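PDB 5VF5: SM80.1 Vicilin from Solanum melongena, which is a two-cupin 7S vicilin that probably serves as a seed storage protein, and binds a copper ion. Local coordinates for residues R217-E229 with K386-H398. Numbering follows the deposited sequence. Where two conformers were deposited one is given.
Sequences RPQFGSRFGQFIE and KQDQSYFVAGPEH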
# COMPACT_ATOMS: atom_id res chain seq x y z
N ARG A 217 -10.70 15.15 9.97
CA ARG A 217 -10.47 14.75 11.35
C ARG A 217 -10.14 13.25 11.35
O ARG A 217 -10.75 12.48 10.60
CB ARG A 217 -11.69 15.06 12.24
CG ARG A 217 -12.10 16.54 12.27
CD ARG A 217 -10.93 17.49 12.49
NE ARG A 217 -10.09 17.06 13.61
CZ ARG A 217 -8.82 17.42 13.82
NH1 ARG A 217 -8.18 16.95 14.89
NH2 ARG A 217 -8.18 18.23 12.98
N PRO A 218 -9.16 12.83 12.16
CA PRO A 218 -8.87 11.39 12.19
C PRO A 218 -10.07 10.58 12.73
O PRO A 218 -10.85 11.10 13.54
CB PRO A 218 -7.71 11.27 13.16
CG PRO A 218 -7.15 12.63 13.33
CD PRO A 218 -8.18 13.63 12.92
N GLN A 219 -10.22 9.33 12.32
CA GLN A 219 -11.16 8.44 12.98
C GLN A 219 -10.83 8.26 14.44
O GLN A 219 -11.74 8.28 15.32
CB GLN A 219 -11.22 7.09 12.33
CG GLN A 219 -12.23 6.21 13.04
CD GLN A 219 -12.51 4.94 12.33
OE1 GLN A 219 -11.73 4.50 11.50
NE2 GLN A 219 -13.66 4.31 12.65
N PHE A 220 -9.54 7.97 14.71
CA PHE A 220 -8.98 7.77 16.08
C PHE A 220 -7.79 8.71 16.18
O PHE A 220 -6.98 8.76 15.26
CB PHE A 220 -8.52 6.31 16.34
CG PHE A 220 -9.59 5.30 16.10
CD1 PHE A 220 -10.71 5.24 16.94
CD2 PHE A 220 -9.51 4.38 15.04
CE1 PHE A 220 -11.72 4.32 16.74
CE2 PHE A 220 -10.54 3.46 14.85
CZ PHE A 220 -11.66 3.44 15.68
N GLY A 221 -7.68 9.51 17.24
CA GLY A 221 -6.50 10.28 17.38
C GLY A 221 -6.34 10.74 18.78
O GLY A 221 -7.28 10.71 19.57
N SER A 222 -5.11 11.12 19.06
CA SER A 222 -4.76 11.75 20.31
C SER A 222 -3.51 12.59 20.09
O SER A 222 -3.01 12.69 18.96
CB SER A 222 -4.46 10.71 21.35
OG SER A 222 -3.20 10.12 21.09
N ARG A 223 -2.97 13.17 21.16
CA ARG A 223 -1.76 13.94 20.96
C ARG A 223 -0.55 13.09 20.54
O ARG A 223 0.47 13.67 20.19
CB ARG A 223 -1.43 14.78 22.19
CG ARG A 223 -0.98 14.02 23.41
CD ARG A 223 -0.91 15.05 24.56
NE ARG A 223 -0.49 14.50 25.85
CZ ARG A 223 0.75 14.55 26.36
NH1 ARG A 223 0.98 14.01 27.56
NH2 ARG A 223 1.76 15.13 25.71
N PHE A 224 -0.66 11.76 20.62
CA PHE A 224 0.43 10.88 20.21
C PHE A 224 0.26 10.18 18.89
O PHE A 224 1.16 9.45 18.49
CB PHE A 224 0.76 9.87 21.31
CG PHE A 224 1.63 10.45 22.37
CD1 PHE A 224 2.99 10.61 22.13
CD2 PHE A 224 1.10 10.86 23.55
CE1 PHE A 224 3.82 11.19 23.09
CE2 PHE A 224 1.92 11.43 24.53
CZ PHE A 224 3.27 11.57 24.30
N GLY A 225 -0.84 10.40 18.18
CA GLY A 225 -0.98 9.79 16.87
C GLY A 225 -2.33 9.94 16.25
O GLY A 225 -3.25 10.48 16.88
N GLN A 226 -2.44 9.50 14.99
CA GLN A 226 -3.63 9.71 14.18
C GLN A 226 -3.88 8.46 13.32
O GLN A 226 -2.92 7.90 12.78
CB GLN A 226 -3.40 10.92 13.27
CG GLN A 226 -3.06 12.23 14.00
CD GLN A 226 -1.57 12.39 14.28
OE1 GLN A 226 -0.75 12.09 13.44
NE2 GLN A 226 -1.23 12.86 15.48
N PHE A 227 -5.15 8.08 13.17
CA PHE A 227 -5.54 7.05 12.22
C PHE A 227 -6.68 7.59 11.39
O PHE A 227 -7.69 8.03 11.95
CB PHE A 227 -6.00 5.81 12.97
CG PHE A 227 -6.41 4.70 12.08
CD1 PHE A 227 -5.47 3.79 11.62
CD2 PHE A 227 -7.73 4.54 11.70
CE1 PHE A 227 -5.86 2.76 10.78
CE2 PHE A 227 -8.12 3.52 10.86
CZ PHE A 227 -7.17 2.60 10.41
N ILE A 228 -6.58 7.51 10.07
CA ILE A 228 -7.76 7.68 9.24
C ILE A 228 -7.73 6.72 8.09
O ILE A 228 -6.65 6.24 7.69
CB ILE A 228 -8.01 9.09 8.79
CG1 ILE A 228 -9.50 9.31 8.33
CG2 ILE A 228 -7.01 9.46 7.71
CD1 ILE A 228 -9.87 10.75 8.02
N GLU A 229 -8.92 6.36 7.65
CA GLU A 229 -9.07 5.34 6.68
C GLU A 229 -10.12 5.68 5.66
O GLU A 229 -11.16 6.24 5.98
CB GLU A 229 -9.46 4.09 7.45
CG GLU A 229 -9.87 2.92 6.65
CD GLU A 229 -10.24 1.79 7.55
OE1 GLU A 229 -9.32 1.08 7.90
OE2 GLU A 229 -11.43 1.63 7.89
N LYS A 386 -6.93 3.09 34.65
CA LYS A 386 -5.74 3.90 34.91
C LYS A 386 -5.28 4.68 33.70
O LYS A 386 -4.74 5.80 33.86
CB LYS A 386 -4.58 3.09 35.51
CG LYS A 386 -4.83 2.74 36.96
CD LYS A 386 -3.68 1.97 37.59
CE LYS A 386 -3.92 1.72 39.07
NZ LYS A 386 -3.54 2.89 39.90
N GLN A 387 -5.45 4.10 32.51
CA GLN A 387 -5.09 4.77 31.27
C GLN A 387 -6.25 5.66 30.85
O GLN A 387 -7.26 5.21 30.30
CB GLN A 387 -4.75 3.76 30.18
CG GLN A 387 -4.38 4.39 28.84
CD GLN A 387 -3.22 5.35 28.96
OE1 GLN A 387 -3.43 6.53 29.14
NE2 GLN A 387 -1.99 4.84 28.89
N ASP A 388 -6.08 6.95 31.10
CA ASP A 388 -7.05 8.01 30.83
C ASP A 388 -7.14 8.38 29.36
O ASP A 388 -8.08 9.03 28.94
CB ASP A 388 -6.66 9.27 31.66
CG ASP A 388 -5.19 9.67 31.48
OD1 ASP A 388 -4.28 8.87 31.84
OD2 ASP A 388 -4.94 10.77 30.97
N GLN A 389 -6.12 8.00 28.59
CA GLN A 389 -6.01 8.35 27.16
C GLN A 389 -6.45 7.18 26.30
O GLN A 389 -6.52 6.04 26.78
CB GLN A 389 -4.59 8.79 26.78
CG GLN A 389 -4.20 10.17 27.34
CD GLN A 389 -4.85 11.32 26.58
OE1 GLN A 389 -4.55 11.55 25.40
NE2 GLN A 389 -5.77 12.04 27.24
N SER A 390 -6.75 7.47 25.05
CA SER A 390 -7.15 6.43 24.08
C SER A 390 -6.30 6.47 22.85
O SER A 390 -5.73 7.50 22.51
CB SER A 390 -8.62 6.61 23.66
OG SER A 390 -9.50 6.41 24.75
N TYR A 391 -6.19 5.27 22.24
CA TYR A 391 -5.68 5.07 20.87
C TYR A 391 -4.19 5.17 20.72
O TYR A 391 -3.52 4.17 20.34
CB TYR A 391 -6.37 6.00 19.86
CG TYR A 391 -7.87 6.02 20.01
CD1 TYR A 391 -8.60 4.86 20.06
CD2 TYR A 391 -8.54 7.21 20.15
CE1 TYR A 391 -9.98 4.87 20.23
CE2 TYR A 391 -9.92 7.24 20.30
CZ TYR A 391 -10.63 6.09 20.34
OH TYR A 391 -11.99 6.14 20.48
N PHE A 392 -3.62 6.33 21.07
CA PHE A 392 -2.17 6.51 21.04
C PHE A 392 -1.72 7.21 22.31
O PHE A 392 -2.39 8.15 22.77
CB PHE A 392 -1.72 7.35 19.85
CG PHE A 392 -2.23 6.86 18.52
CD1 PHE A 392 -3.48 7.25 18.05
CD2 PHE A 392 -1.45 6.08 17.71
CE1 PHE A 392 -3.94 6.83 16.80
CE2 PHE A 392 -1.89 5.66 16.46
CZ PHE A 392 -3.13 6.04 16.00
N VAL A 393 -0.61 6.72 22.87
CA VAL A 393 -0.10 7.23 24.14
C VAL A 393 1.42 7.29 24.10
O VAL A 393 2.04 6.82 23.14
CB VAL A 393 -0.58 6.36 25.33
CG1 VAL A 393 -2.08 6.26 25.39
CG2 VAL A 393 -0.00 4.97 25.31
N ALA A 394 2.04 7.85 25.15
CA ALA A 394 3.48 7.82 25.23
C ALA A 394 3.97 6.37 25.29
O ALA A 394 3.45 5.55 26.02
CB ALA A 394 3.96 8.56 26.46
N GLY A 395 5.02 6.09 24.54
CA GLY A 395 5.66 4.79 24.56
C GLY A 395 6.56 4.67 25.76
O GLY A 395 6.78 5.65 26.48
N PRO A 396 7.11 3.46 25.99
CA PRO A 396 8.00 3.22 27.10
C PRO A 396 9.26 4.09 27.01
O PRO A 396 9.73 4.35 25.91
CB PRO A 396 8.42 1.76 26.92
CG PRO A 396 7.38 1.13 26.08
CD PRO A 396 6.90 2.24 25.19
N GLU A 397 9.80 4.49 28.14
CA GLU A 397 11.07 5.28 28.16
C GLU A 397 12.19 4.64 27.33
O GLU A 397 12.96 5.35 26.67
CB GLU A 397 11.61 5.43 29.59
N HIS A 398 12.25 3.31 27.39
CA HIS A 398 13.17 2.50 26.62
C HIS A 398 14.60 2.63 27.10
O HIS A 398 15.24 1.61 27.33
CB HIS A 398 13.05 2.77 25.12
CG HIS A 398 12.05 1.91 24.42
ND1 HIS A 398 11.37 2.32 23.29
CD2 HIS A 398 11.63 0.66 24.68
CE1 HIS A 398 10.57 1.35 22.89
NE2 HIS A 398 10.71 0.34 23.72
O HOH W 1 -4.75 13.57 23.46
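Phe392 lays one face of its ring on the backbone of Gly225 and Gln226, the start of strand 225-229 in the hairpin that this strand forms with 220-222. Gly225 CA stands 3.8 Å from the ring centroid, a CH-pi contact over the face, and Gly225 C comes to 3.4 Å of Phe392 CD1. Gly225 carries no side chain, so the ring settles directly on the main chain. Ser222 OG and Phe220 O approach the rim of the ring.

Ser222 OG donates to Phe392 O at 2.7 Å, reaching it from above the carbonyl plane. A chi1 of 74° sets this hydroxyl between its own backbone N and carbonyl carbon, where it also accepts from Phe224 N at 3.1 Å, closing an ST turn at the start of the type I turn 222-225. Just after this link, the Phe224 ring spreads one face over the Val393-Ala394 peptide, and Ala394 CB makes an off-centre CH-pi contact with it.

At the other end, Phe220 CB sits over the Tyr391 ring, 3.9 Å from its centroid, and Phe220 CD1 approaches Tyr391 CE1 to 3.4 Å. The two rings meet obliquely, with planes at 48°, while Ser390 CB backs the opposite face of Tyr391. Nearby, a water accepts from Arg223 N and donates to Gln389 OE1, bridging the turn to the incoming loop.

Phe353 packs edge-to-face with both Phe220 and Tyr391, and Met248, Ile250 and Val256 also touch Phe392. The hairpin pairs through 225-230 with strand 243-250, whereas 392-394 pairs with 254-261, so the contact, part ring packing and part a hydroxyl-to-carbonyl bond, joins two antiparallel sheets of the C-terminal cupin β-barrel, with 220-222 an outermost strand of one.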